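Local coordinates for periplasmic oligopeptide-binding protein (Burkholderia pseudomallei, PDB 3ZS6), which probably binds oligopeptides in the periplasm and delivers them to an ABC transporter for uptake into the cell, at residues A[278-283]-A[465-470]; A[263-268]-A[427-432]; A[5-10]-A[497-502]; A[192-197]-A[209-214]. All coordinates share one frame; numbering follows the deposited sequence. Where two conformers were deposited one is given.

Contact 1: A[278-283]-A[465-470]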
loop_
_atom_site.group_PDB
_atom_site.type_symbol
_atom_site.label_atom_id
_atom_site.label_comp_id
_atom_site.label_asym_id
_atom_site.label_seq_id
_atom_site.Cartn_x
_atom_site.Cartn_y
_atom_site.Cartn_z
ATOM N N VAL A 278 -19.439 -2.186 20.053
ATOM C CA VAL A 278 -19.944 -1.270 19.027
ATOM C C VAL A 278 -19.290 -1.555 17.668
ATOM O O VAL A 278 -19.984 -1.645 16.651
ATOM C CB VAL A 278 -19.724 0.218 19.418
ATOM C CG1 VAL A 278 -20.162 1.146 18.286
ATOM C CG2 VAL A 278 -20.477 0.555 20.711
ATOM N N ARG A 279 -17.965 -1.713 17.655
ATOM C CA ARG A 279 -17.237 -1.973 16.400
ATOM C C ARG A 279 -17.726 -3.260 15.737
ATOM O O ARG A 279 -17.963 -3.310 14.526
ATOM C CB ARG A 279 -15.713 -2.038 16.637
ATOM C CG ARG A 279 -15.123 -0.781 17.304
ATOM C CD ARG A 279 -13.587 -0.700 17.185
ATOM N NE ARG A 279 -12.907 -1.786 17.889
ATOM C CZ ARG A 279 -12.441 -1.706 19.135
ATOM N NH1 ARG A 279 -12.568 -0.579 19.836
ATOM N NH2 ARG A 279 -11.840 -2.760 19.678
ATOM N N GLU A 280 -17.880 -4.295 16.553
ATOM C CA GLU A 280 -18.357 -5.594 16.112
ATOM C C GLU A 280 -19.767 -5.510 15.520
ATOM O O GLU A 280 -20.043 -6.078 14.460
ATOM C CB GLU A 280 -18.351 -6.551 17.305
ATOM C CG GLU A 280 -18.706 -7.982 16.974
ATOM C CD GLU A 280 -18.632 -8.884 18.197
ATOM O OE1 GLU A 280 -18.269 -8.387 19.288
ATOM O OE2 GLU A 280 -18.926 -10.087 18.064
ATOM N N ALA A 281 -20.659 -4.804 16.209
ATOM C CA ALA A 281 -22.020 -4.618 15.711
ATOM C C ALA A 281 -22.027 -3.981 14.319
ATOM O O ALA A 281 -22.758 -4.413 13.428
ATOM C CB ALA A 281 -22.823 -3.766 16.677
ATOM N N LEU A 282 -21.221 -2.939 14.141
ATOM C CA LEU A 282 -21.161 -2.244 12.863
ATOM C C LEU A 282 -20.672 -3.187 11.770
ATOM O O LEU A 282 -21.174 -3.164 10.642
ATOM C CB LEU A 282 -20.250 -1.015 12.954
ATOM C CG LEU A 282 -20.702 0.135 13.867
ATOM C CD1 LEU A 282 -19.613 1.205 13.969
ATOM C CD2 LEU A 282 -22.010 0.751 13.372
ATOM N N ALA A 283 -19.709 -4.032 12.117
ATOM C CA ALA A 283 -19.134 -4.971 11.158
ATOM C C ALA A 283 -20.102 -6.068 10.716
ATOM O O ALA A 283 -20.175 -6.404 9.533
ATOM C CB ALA A 283 -17.862 -5.596 11.726
ATOM N N ASN A 465 -11.026 -10.603 16.180
ATOM C CA ASN A 465 -12.108 -10.770 17.147
ATOM C C ASN A 465 -12.357 -9.489 17.934
ATOM O O ASN A 465 -13.401 -9.328 18.566
ATOM C CB ASN A 465 -11.834 -11.946 18.085
ATOM C CG ASN A 465 -12.126 -13.285 17.436
ATOM O OD1 ASN A 465 -13.196 -13.488 16.856
ATOM N ND2 ASN A 465 -11.175 -14.204 17.519
ATOM N N ASP A 466 -11.399 -8.568 17.874
ATOM C CA ASP A 466 -11.561 -7.248 18.478
ATOM C C ASP A 466 -12.149 -6.220 17.499
ATOM O O ASP A 466 -12.489 -5.108 17.890
ATOM C CB ASP A 466 -10.222 -6.750 19.043
ATOM C CG ASP A 466 -9.830 -7.457 20.348
ATOM O OD1 ASP A 466 -10.696 -8.127 20.954
ATOM O OD2 ASP A 466 -8.663 -7.334 20.773
ATOM N N TYR A 467 -12.267 -6.598 16.226
ATOM C CA TYR A 467 -12.811 -5.702 15.190
ATOM C C TYR A 467 -12.248 -4.284 15.253
ATOM O O TYR A 467 -12.995 -3.309 15.286
ATOM C CB TYR A 467 -14.347 -5.704 15.237
ATOM C CG TYR A 467 -14.877 -7.098 15.043
ATOM C CD1 TYR A 467 -15.062 -7.608 13.772
ATOM C CD2 TYR A 467 -15.115 -7.935 16.132
ATOM C CE1 TYR A 467 -15.503 -8.895 13.579
ATOM C CE2 TYR A 467 -15.566 -9.227 15.950
ATOM C CZ TYR A 467 -15.758 -9.699 14.666
ATOM O OH TYR A 467 -16.202 -10.981 14.453
ATOM N N PRO A 468 -10.912 -4.169 15.269
ATOM C CA PRO A 468 -10.253 -2.860 15.293
ATOM C C PRO A 468 -10.575 -2.022 14.056
ATOM O O PRO A 468 -10.501 -0.793 14.126
ATOM C CB PRO A 468 -8.759 -3.213 15.343
ATOM C CG PRO A 468 -8.674 -4.625 14.803
ATOM C CD PRO A 468 -9.943 -5.281 15.290
ATOM N N MET A 469 -10.910 -2.679 12.948
ATOM C CA MET A 469 -11.417 -2.004 11.754
ATOM C C MET A 469 -12.462 -2.907 11.102
ATOM O O MET A 469 -12.769 -3.974 11.628
ATOM C CB MET A 469 -10.287 -1.684 10.761
ATOM C CG MET A 469 -9.432 -2.891 10.363
ATOM S SD MET A 469 -7.935 -3.093 11.375
ATOM C CE MET A 469 -6.872 -1.815 10.673
ATOM N N VAL A 470 -13.006 -2.494 9.959
ATOM C CA VAL A 470 -14.056 -3.272 9.307
ATOM C C VAL A 470 -13.690 -3.673 7.888
ATOM O O VAL A 470 -13.949 -2.926 6.935
ATOM C CB VAL A 470 -15.391 -2.495 9.254
ATOM C CG1 VAL A 470 -16.481 -3.354 8.629
ATOM C CG2 VAL A 470 -15.794 -2.010 10.654
#
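R279 and Y467 meet where helix 276-285 packs against the loop joining helix 449-464 to strand 470-480. This is a helix-to-loop contact in a lobe of a periplasmic solute-binding fold of family 5. Y467 is the first residue to leave helical geometry after helix 449-464, with positive phi. D466 and Y467 turn their backbone carbonyls to the R279 side chain. CG of R279 lies anti to its carbonyl carbon, and the chain bends at chi3 (-64°). This brings the guanidinium edge to both oxygens. R279 NH2 donates to D466 O at 3.0 Å, with the oxygen near the guanidinium plane. R279 NE lies 3.0 Å from Y467 O, but that bond is weak, as is a longer one from NE to D466 O. R279 NH1 donates to L273 O, so the third nitrogen of the group is also bonded.

E280 extends with CG anti to its backbone N (chi1 -175°). Its aliphatic part crosses the Y467 ring at a slant, CG reaching 3.5 Å from CE2. The E280 carboxylate and the Y467 ring are nearly parallel, their planes 13° apart. The far end of the ring is fixed by W322, whose NE1 bonds to Y467 OH. One turn on from R279, A283 CB lies 4.0 Å from Y467 CD1 and 4.1 Å from V470 CG1.

Contact 2: A[263-268]-A[427-432]; sequences YYYLKN and NTVGYC
Two ordered waters bridge tyrosines of strand 260-266 to T428, and a backbone hydrogen bond joins the two segments directly. The contact sets the end of this strand, part of a mixed sheet in the solute-binding fold, against the loop between helices 414-417 and 434-443. This bond runs from N268 N to V429 O at 3.0 Å. One water links Y263 OH to T428 OG1. The other lies 2.6 Å from Y265 OH and donates to T428 O and, weakly, to V429 O. R394 O is a further partner of Y265 OH.

T428 meets the Y265 ring at its edge, OG1 being 3.4 Å from CD2. CG of Y265 is anti to its backbone N (chi1 159°), which swings the ring toward the loop although its CB does not point there. V429 passes alongside in the opposite direction: CG1 lies 3.8 Å from Y265 CD2, and CB is 3.2 Å from L266 O. N268 runs alongside V429, and its amide stands at 81° to the Y431 ring.

The loop is braced from within by an Asx motif. Backbone G430 N and Y431 N reach N427 OD1 from the same face of its amide plane. C432, next in the chain, forms a disulfide with C422. N427 ND2 donates back to Y431 O at 2.8 Å.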
loop_
_atom_site.group_PDB
_atom_site.type_symbol
_atom_site.label_atom_id
_atom_site.label_comp_id
_atom_site.label_asym_id
_atom_site.label_seq_id
_atom_site.Cartn_x
_atom_site.Cartn_y
_atom_site.Cartn_z
ATOM N N TYR A 263 -11.187 -1.760 3.400
ATOM C CA TYR A 263 -11.748 -1.785 4.744
ATOM C C TYR A 263 -12.051 -0.394 5.285
ATOM O O TYR A 263 -11.526 0.619 4.793
ATOM C CB TYR A 263 -10.812 -2.525 5.706
ATOM C CG TYR A 263 -9.540 -1.774 6.061
ATOM C CD1 TYR A 263 -9.497 -0.921 7.158
ATOM C CD2 TYR A 263 -8.375 -1.929 5.300
ATOM C CE1 TYR A 263 -8.327 -0.237 7.497
ATOM C CE2 TYR A 263 -7.192 -1.253 5.633
ATOM C CZ TYR A 263 -7.181 -0.410 6.732
ATOM O OH TYR A 263 -6.032 0.264 7.074
ATOM N N TYR A 264 -12.909 -0.352 6.300
ATOM C CA TYR A 264 -13.225 0.907 6.949
ATOM C C TYR A 264 -12.422 1.073 8.233
ATOM O O TYR A 264 -12.450 0.236 9.141
ATOM C CB TYR A 264 -14.727 1.036 7.226
ATOM C CG TYR A 264 -15.545 1.509 6.039
ATOM C CD1 TYR A 264 -14.938 2.030 4.906
ATOM C CD2 TYR A 264 -16.927 1.440 6.060
ATOM C CE1 TYR A 264 -15.699 2.468 3.821
ATOM C CE2 TYR A 264 -17.691 1.879 4.991
ATOM C CZ TYR A 264 -17.076 2.390 3.868
ATOM O OH TYR A 264 -17.853 2.824 2.802
ATOM N N TYR A 265 -11.684 2.166 8.270
ATOM C CA TYR A 265 -10.973 2.607 9.448
ATOM C C TYR A 265 -12.006 2.973 10.496
ATOM O O TYR A 265 -13.066 3.509 10.166
ATOM C CB TYR A 265 -10.162 3.826 9.023
ATOM C CG TYR A 265 -9.678 4.816 10.051
ATOM C CD1 TYR A 265 -10.564 5.646 10.731
ATOM C CD2 TYR A 265 -8.316 5.000 10.256
ATOM C CE1 TYR A 265 -10.105 6.595 11.631
ATOM C CE2 TYR A 265 -7.848 5.935 11.148
ATOM C CZ TYR A 265 -8.742 6.731 11.832
ATOM O OH TYR A 265 -8.260 7.666 12.709
ATOM N N LEU A 266 -11.711 2.628 11.745
ATOM C CA LEU A 266 -12.508 3.069 12.891
ATOM C C LEU A 266 -11.576 3.724 13.904
ATOM O O LEU A 266 -10.542 3.154 14.264
ATOM C CB LEU A 266 -13.214 1.888 13.568
ATOM C CG LEU A 266 -14.221 1.050 12.778
ATOM C CD1 LEU A 266 -14.746 -0.086 13.666
ATOM C CD2 LEU A 266 -15.387 1.896 12.246
ATOM N N LYS A 267 -11.939 4.917 14.361
ATOM C CA LYS A 267 -11.140 5.629 15.352
ATOM C C LYS A 267 -11.278 4.936 16.696
ATOM O O LYS A 267 -12.293 5.095 17.377
ATOM C CB LYS A 267 -11.627 7.071 15.471
ATOM C CG LYS A 267 -10.854 7.925 16.465
ATOM C CD LYS A 267 -11.517 9.286 16.592
ATOM C CE LYS A 267 -10.899 10.131 17.685
ATOM N NZ LYS A 267 -11.676 11.388 17.886
ATOM N N ASN A 268 -10.263 4.168 17.078
ATOM C CA ASN A 268 -10.352 3.344 18.286
ATOM C C ASN A 268 -10.376 4.141 19.597
ATOM O O ASN A 268 -10.716 3.599 20.648
ATOM C CB ASN A 268 -9.243 2.283 18.328
ATOM C CG ASN A 268 -9.539 1.079 17.432
ATOM O OD1 ASN A 268 -10.039 1.218 16.305
ATOM N ND2 ASN A 268 -9.240 -0.110 17.939
ATOM N N ASN A 427 -0.364 1.999 11.773
ATOM C CA ASN A 427 -1.510 1.660 12.619
ATOM C C ASN A 427 -2.262 2.956 12.924
ATOM O O ASN A 427 -2.013 3.626 13.929
ATOM C CB ASN A 427 -1.031 0.974 13.903
ATOM C CG ASN A 427 -2.181 0.531 14.810
ATOM O OD1 ASN A 427 -3.287 1.070 14.754
ATOM N ND2 ASN A 427 -1.910 -0.451 15.658
ATOM N N THR A 428 -3.148 3.340 12.016
ATOM C CA THR A 428 -3.840 4.613 12.152
ATOM C C THR A 428 -5.113 4.502 13.002
ATOM O O THR A 428 -5.521 5.486 13.617
ATOM C CB THR A 428 -4.143 5.265 10.771
ATOM O OG1 THR A 428 -4.981 4.402 9.993
ATOM C CG2 THR A 428 -2.843 5.546 10.001
ATOM N N VAL A 429 -5.724 3.315 13.063
ATOM C CA VAL A 429 -6.925 3.145 13.901
ATOM C C VAL A 429 -6.606 3.259 15.398
ATOM O O VAL A 429 -7.491 3.544 16.215
ATOM C CB VAL A 429 -7.670 1.823 13.635
ATOM C CG1 VAL A 429 -8.047 1.717 12.153
ATOM C CG2 VAL A 429 -6.833 0.615 14.097
ATOM N N GLY A 430 -5.343 3.029 15.748
ATOM C CA GLY A 430 -4.881 3.208 17.116
ATOM C C GLY A 430 -5.120 1.987 17.981
ATOM O O GLY A 430 -5.383 2.097 19.175
ATOM N N TYR A 431 -5.035 0.811 17.374
ATOM C CA TYR A 431 -5.273 -0.433 18.092
ATOM C C TYR A 431 -3.985 -0.860 18.772
ATOM O O TYR A 431 -2.892 -0.598 18.259
ATOM C CB TYR A 431 -5.746 -1.500 17.104
ATOM C CG TYR A 431 -6.007 -2.876 17.679
ATOM C CD1 TYR A 431 -7.144 -3.135 18.435
ATOM C CD2 TYR A 431 -5.135 -3.925 17.427
ATOM C CE1 TYR A 431 -7.392 -4.400 18.944
ATOM C CE2 TYR A 431 -5.374 -5.192 17.932
ATOM C CZ TYR A 431 -6.501 -5.426 18.684
ATOM O OH TYR A 431 -6.734 -6.692 19.174
ATOM N N CYS A 432 -4.103 -1.493 19.935
ATOM C CA CYS A 432 -2.932 -2.057 20.602
ATOM C C CYS A 432 -3.301 -3.245 21.476
ATOM O O CYS A 432 -3.969 -3.095 22.498
ATOM C CB CYS A 432 -2.193 -1.007 21.431
ATOM S SG CYS A 432 -0.770 -1.683 22.371
HETATM O O HOH W 1 -6.120 1.736 9.097
HETATM O O HOH W 2 -7.673 6.629 14.997
#

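Contact 3: A[5-10]-A[497-502]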
loop_
_atom_site.group_PDB
_atom_site.type_symbol
_atom_site.label_atom_id
_atom_site.label_comp_id
_atom_site.label_asym_id
_atom_site.label_seq_id
_atom_site.Cartn_x
_atom_site.Cartn_y
_atom_site.Cartn_z
ATOM N N GLN A 5 7.111 5.606 -28.275
ATOM C CA GLN A 5 7.161 4.896 -27.002
ATOM C C GLN A 5 6.793 5.839 -25.861
ATOM O O GLN A 5 7.572 6.030 -24.928
ATOM C CB GLN A 5 8.562 4.299 -26.784
ATOM C CG GLN A 5 8.946 3.213 -27.803
ATOM C CD GLN A 5 8.154 1.917 -27.615
ATOM O OE1 GLN A 5 7.628 1.649 -26.531
ATOM N NE2 GLN A 5 8.066 1.111 -28.674
ATOM N N ASP A 6 5.616 6.455 -25.966
ATOM C CA ASP A 6 5.077 7.298 -24.903
ATOM C C ASP A 6 3.992 6.524 -24.182
ATOM O O ASP A 6 3.110 5.942 -24.815
ATOM C CB ASP A 6 4.449 8.580 -25.463
ATOM C CG ASP A 6 5.461 9.497 -26.121
ATOM O OD1 ASP A 6 6.675 9.276 -25.955
ATOM O OD2 ASP A 6 5.042 10.456 -26.800
ATOM N N LEU A 7 4.037 6.537 -22.857
ATOM C CA LEU A 7 3.021 5.856 -22.064
ATOM C C LEU A 7 2.330 6.842 -21.138
ATOM O O LEU A 7 2.994 7.621 -20.456
ATOM C CB LEU A 7 3.658 4.740 -21.241
ATOM C CG LEU A 7 2.688 3.934 -20.372
ATOM C CD1 LEU A 7 1.806 3.053 -21.252
ATOM C CD2 LEU A 7 3.481 3.103 -19.374
ATOM N N THR A 8 0.999 6.803 -21.118
ATOM C CA THR A 8 0.208 7.645 -20.228
ATOM C C THR A 8 -0.604 6.761 -19.282
ATOM O O THR A 8 -1.429 5.952 -19.733
ATOM C CB THR A 8 -0.745 8.556 -21.022
ATOM O OG1 THR A 8 0.017 9.410 -21.876
ATOM C CG2 THR A 8 -1.596 9.417 -20.083
ATOM N N ARG A 9 -0.360 6.914 -17.981
ATOM C CA ARG A 9 -1.001 6.084 -16.958
ATOM C C ARG A 9 -1.870 6.948 -16.048
ATOM O O ARG A 9 -1.461 8.038 -15.650
ATOM C CB ARG A 9 0.060 5.373 -16.097
ATOM C CG ARG A 9 1.114 4.593 -16.898
ATOM C CD ARG A 9 2.272 4.123 -15.991
ATOM N NE ARG A 9 1.821 3.204 -14.942
ATOM C CZ ARG A 9 2.550 2.205 -14.450
ATOM N NH1 ARG A 9 3.783 1.992 -14.905
ATOM N NH2 ARG A 9 2.041 1.411 -13.503
ATOM N N GLN A 10 -3.058 6.456 -15.706
ATOM C CA GLN A 10 -3.958 7.196 -14.816
ATOM C C GLN A 10 -3.779 6.729 -13.376
ATOM O O GLN A 10 -3.769 5.523 -13.102
ATOM C CB GLN A 10 -5.423 7.034 -15.243
ATOM C CG GLN A 10 -6.444 7.694 -14.279
ATOM C CD GLN A 10 -7.367 6.692 -13.572
ATOM O OE1 GLN A 10 -7.690 5.630 -14.107
ATOM N NE2 GLN A 10 -7.813 7.050 -12.373
ATOM N N ARG A 497 3.914 -2.392 -10.782
ATOM C CA ARG A 497 4.265 -2.574 -12.187
ATOM C C ARG A 497 4.947 -1.331 -12.737
ATOM O O ARG A 497 4.295 -0.334 -13.044
ATOM C CB ARG A 497 3.004 -2.912 -13.002
ATOM C CG ARG A 497 2.301 -4.230 -12.575
ATOM C CD ARG A 497 0.939 -4.386 -13.266
ATOM N NE ARG A 497 0.499 -5.783 -13.377
ATOM C CZ ARG A 497 -0.394 -6.370 -12.580
ATOM N NH1 ARG A 497 -0.956 -5.697 -11.573
ATOM N NH2 ARG A 497 -0.718 -7.644 -12.783
ATOM N N ALA A 498 6.268 -1.401 -12.839
ATOM C CA ALA A 498 7.083 -0.268 -13.260
ATOM C C ALA A 498 6.991 -0.052 -14.757
ATOM O O ALA A 498 6.851 -1.004 -15.528
ATOM C CB ALA A 498 8.539 -0.489 -12.851
ATOM N N SER A 499 7.091 1.202 -15.177
ATOM C CA SER A 499 7.030 1.514 -16.601
ATOM C C SER A 499 8.173 0.879 -17.420
ATOM O O SER A 499 7.981 0.510 -18.581
ATOM C CB SER A 499 7.002 3.029 -16.796
ATOM O OG SER A 499 5.897 3.595 -16.111
ATOM N N GLN A 500 9.357 0.746 -16.823
ATOM C CA GLN A 500 10.515 0.251 -17.573
ATOM C C GLN A 500 10.381 -1.213 -18.000
ATOM O O GLN A 500 11.147 -1.698 -18.843
ATOM C CB GLN A 500 11.820 0.447 -16.792
ATOM C CG GLN A 500 11.969 -0.457 -15.565
ATOM C CD GLN A 500 13.421 -0.572 -15.113
ATOM O OE1 GLN A 500 13.787 -0.164 -14.006
ATOM N NE2 GLN A 500 14.254 -1.134 -15.975
ATOM N N ASP A 501 9.428 -1.923 -17.409
ATOM C CA ASP A 501 9.235 -3.330 -17.737
ATOM C C ASP A 501 8.233 -3.519 -18.880
ATOM O O ASP A 501 8.042 -4.636 -19.361
ATOM C CB ASP A 501 8.819 -4.129 -16.488
ATOM C CG ASP A 501 9.910 -4.139 -15.413
ATOM O OD1 ASP A 501 11.087 -4.336 -15.768
ATOM O OD2 ASP A 501 9.602 -3.925 -14.221
ATOM N N MET A 502 7.607 -2.428 -19.321
ATOM C CA MET A 502 6.651 -2.498 -20.432
ATOM C C MET A 502 7.230 -1.886 -21.716
ATOM O O MET A 502 8.283 -1.254 -21.691
ATOM C CB MET A 502 5.316 -1.843 -20.041
ATOM C CG MET A 502 4.513 -2.664 -19.020
ATOM S SD MET A 502 3.007 -1.854 -18.418
ATOM C CE MET A 502 3.718 -0.688 -17.249
#
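Both terminal nitrogens of R9 converge on one acceptor, the backbone oxygen of R497. NH2 donates to R497 O at 2.9 Å and NH1 to the same oxygen at 3.0 Å. Both bonds lie in the guanidinium plane. The NH2 bond runs nearly along the C=O axis, while NH1 is tilted 18° from the carbonyl plane. NH1 also donates to S499 OG at 2.9 Å, with the hydroxyl a little out of the guanidinium plane. Three bonds thus hold the outer end of R9 and fix the rotation of its flat group. S499 OG has a second partner in D34 OD2, a carboxylate that would probably favour the nearby arginine charge. Y233 adds a cation-pi contact to R9.

R9 lies on strand 6-11, an outermost strand of a four-stranded mixed sheet. The other segment is the loop before strand 503-504, with a short 3-10 turn at 499-501. Within it M502 N bonds to S499 O. The contact therefore joins the N-terminal strand to the C-terminal end of the chain across nearly the whole sequence.

R9 bends at chi3 (62°) to place its guanidinium beside this loop. M502 also bends at chi3 and brings CE within 3.6 Å of R9 NH1, oblique to the group. L7, two residues before R9 on the strand, reaches the loop with CD2, 4.1 Å from S499 OG and 4.4 Å from M502 CE.

Contact 4: A[192-197]-A[209-214]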
loop_
_atom_site.group_PDB
_atom_site.type_symbol
_atom_site.label_atom_id
_atom_site.label_comp_id
_atom_site.label_asym_id
_atom_site.label_seq_id
_atom_site.Cartn_x
_atom_site.Cartn_y
_atom_site.Cartn_z
ATOM N N ILE A 192 2.109 14.728 -14.051
ATOM C CA ILE A 192 3.528 14.517 -13.831
ATOM C C ILE A 192 4.105 13.902 -15.103
ATOM O O ILE A 192 3.538 12.959 -15.653
ATOM C CB ILE A 192 3.785 13.597 -12.632
ATOM C CG1 ILE A 192 3.784 14.408 -11.337
ATOM C CG2 ILE A 192 5.117 12.841 -12.800
ATOM C CD1 ILE A 192 3.832 13.557 -10.075
ATOM N N VAL A 193 5.207 14.462 -15.593
ATOM C CA VAL A 193 5.857 13.940 -16.798
ATOM C C VAL A 193 7.308 13.570 -16.492
ATOM O O VAL A 193 8.014 14.304 -15.790
ATOM C CB VAL A 193 5.828 14.961 -17.973
ATOM C CG1 VAL A 193 6.443 14.359 -19.235
ATOM C CG2 VAL A 193 4.412 15.448 -18.246
ATOM N N MET A 194 7.752 12.433 -17.021
ATOM C CA MET A 194 9.135 11.988 -16.839
ATOM C C MET A 194 9.710 11.406 -18.126
ATOM O O MET A 194 8.975 10.871 -18.960
ATOM C CB MET A 194 9.258 10.989 -15.680
ATOM C CG MET A 194 8.472 9.703 -15.844
ATOM S SD MET A 194 8.445 8.666 -14.336
ATOM C CE MET A 194 7.538 9.675 -13.165
ATOM N N ALA A 195 11.027 11.513 -18.277
ATOM C CA ALA A 195 11.701 11.124 -19.514
ATOM C C ALA A 195 12.749 10.053 -19.241
ATOM O O ALA A 195 13.378 10.049 -18.179
ATOM C CB ALA A 195 12.358 12.339 -20.148
ATOM N N LYS A 196 12.941 9.152 -20.200
ATOM C CA LYS A 196 13.934 8.092 -20.036
ATOM C C LYS A 196 15.286 8.717 -19.681
ATOM O O LYS A 196 15.692 9.716 -20.277
ATOM C CB LYS A 196 14.055 7.253 -21.311
ATOM C CG LYS A 196 15.174 6.207 -21.272
ATOM C CD LYS A 196 15.258 5.421 -22.582
ATOM C CE LYS A 196 16.520 4.559 -22.623
ATOM N NZ LYS A 196 16.532 3.636 -23.799
ATOM N N SER A 197 15.970 8.139 -18.702
ATOM C CA SER A 197 17.266 8.657 -18.280
ATOM C C SER A 197 18.405 7.962 -19.007
ATOM O O SER A 197 18.487 6.736 -19.007
ATOM C CB SER A 197 17.456 8.474 -16.775
ATOM O OG SER A 197 18.780 8.806 -16.395
ATOM N N ARG A 209 10.055 5.659 -23.520
ATOM C CA ARG A 209 10.888 6.868 -23.498
ATOM C C ARG A 209 10.262 8.029 -22.728
ATOM O O ARG A 209 10.948 8.970 -22.334
ATOM C CB ARG A 209 11.232 7.319 -24.927
ATOM C CG ARG A 209 12.167 6.360 -25.661
ATOM C CD ARG A 209 12.670 6.938 -26.967
ATOM N NE ARG A 209 11.630 7.097 -27.982
ATOM C CZ ARG A 209 11.277 6.149 -28.853
ATOM N NH1 ARG A 209 11.866 4.954 -28.819
ATOM N NH2 ARG A 209 10.330 6.393 -29.760
ATOM N N LYS A 210 8.954 7.971 -22.523
ATOM C CA LYS A 210 8.277 9.035 -21.801
ATOM C C LYS A 210 7.089 8.470 -21.050
ATOM O O LYS A 210 6.306 7.693 -21.606
ATOM C CB LYS A 210 7.816 10.144 -22.761
ATOM C CG LYS A 210 6.991 11.228 -22.064
ATOM C CD LYS A 210 6.953 12.529 -22.853
ATOM C CE LYS A 210 5.737 12.623 -23.739
ATOM N NZ LYS A 210 5.522 14.040 -24.187
ATOM N N VAL A 211 6.952 8.862 -19.789
ATOM C CA VAL A 211 5.809 8.448 -18.989
ATOM C C VAL A 211 5.076 9.669 -18.445
ATOM O O VAL A 211 5.691 10.588 -17.893
ATOM C CB VAL A 211 6.229 7.547 -17.804
ATOM C CG1 VAL A 211 4.997 7.019 -17.072
ATOM C CG2 VAL A 211 7.080 6.401 -18.285
ATOM N N THR A 212 3.762 9.675 -18.618
ATOM C CA THR A 212 2.915 10.735 -18.111
ATOM C C THR A 212 1.928 10.132 -17.106
ATOM O O THR A 212 1.225 9.167 -17.425
ATOM C CB THR A 212 2.135 11.401 -19.260
ATOM O OG1 THR A 212 3.052 12.054 -20.150
ATOM C CG2 THR A 212 1.129 12.419 -18.723
ATOM N N TYR A 213 1.898 10.686 -15.895
ATOM C CA TYR A 213 0.937 10.278 -14.866
ATOM C C TYR A 213 -0.149 11.345 -14.677
ATOM O O TYR A 213 0.151 12.496 -14.328
ATOM C CB TYR A 213 1.638 10.015 -13.523
ATOM C CG TYR A 213 2.369 8.691 -13.456
ATOM C CD1 TYR A 213 1.676 7.510 -13.236
ATOM C CD2 TYR A 213 3.751 8.619 -13.603
ATOM C CE1 TYR A 213 2.334 6.284 -13.183
ATOM C CE2 TYR A 213 4.418 7.397 -13.548
ATOM C CZ TYR A 213 3.700 6.234 -13.338
ATOM O OH TYR A 213 4.343 5.006 -13.277
ATOM N N LEU A 214 -1.403 10.959 -14.892
ATOM C CA LEU A 214 -2.531 11.883 -14.724
ATOM C C LEU A 214 -3.391 11.480 -13.532
ATOM O O LEU A 214 -3.962 10.390 -13.520
ATOM C CB LEU A 214 -3.416 11.890 -15.977
ATOM C CG LEU A 214 -2.734 12.133 -17.324
ATOM C CD1 LEU A 214 -3.763 12.045 -18.470
ATOM C CD2 LEU A 214 -2.057 13.491 -17.299
#
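I192 and Y213 open an antiparallel pairing of strands 191-196 and 210-215. They bond in both directions: I192 N to Y213 O at 3.0 Å and Y213 N to I192 O at 2.8 Å. M194 and V211 form the next hydrogen-bonded pair. M194 N donates to V211 O and V211 N to M194 O. A fifth bond, K196 N to R209 O at 2.9 Å, closes the series. V193 and A195 face T212 and K210 as non-hydrogen-bonded pairs. Their backbones bond outward: V193 to V184 and D185, A195 to T182, T212 to L7 and R9, K210 to L7. The oxygens I192 O, V211 O and M194 O each take an added CA-H contact.

K196 NZ bonds to V206 O and A203 O, and R209 NH2 to D3 O.

On the face carrying M194, V211 and Y213, M194 CG packs 3.7 Å from V211 CB. M194 CG lies between its backbone N and carbonyl carbon (chi1 61°). The chain then bends so that CE meets the edge of the Y213 ring, 3.9 Å from CE2. Y213 OH bonds to D34 of helix 26-35. That helix packs over this face, with strand 181-187 beside 191-196 and strand 6-11 beside 210-215.

In the fold
The contacts form two pairs on opposite sides of the chain's centre. Contacts 3 and 4, centres 8 Å apart, share one mixed sheet: strand 6-11 pairs with strand 210-215, with R9 N and L7 N probably bonded to T212 O and K210 O. Contacts 1 and 2, centres 10 Å apart, are joined by Y431 OH to D466 OD2 and by Y264 N to V470 O, on neighbouring strands 260-266 and 470-480. Between the pairs, centres lie 35 to 43 Å apart. Along the chain, contact 3 spans the others, contact 4 closes first, and contacts 1 and 2 interleave. Consistent with a two-lobed solute-binding fold, the chain crosses between lobes and ends beside its N-terminal strand.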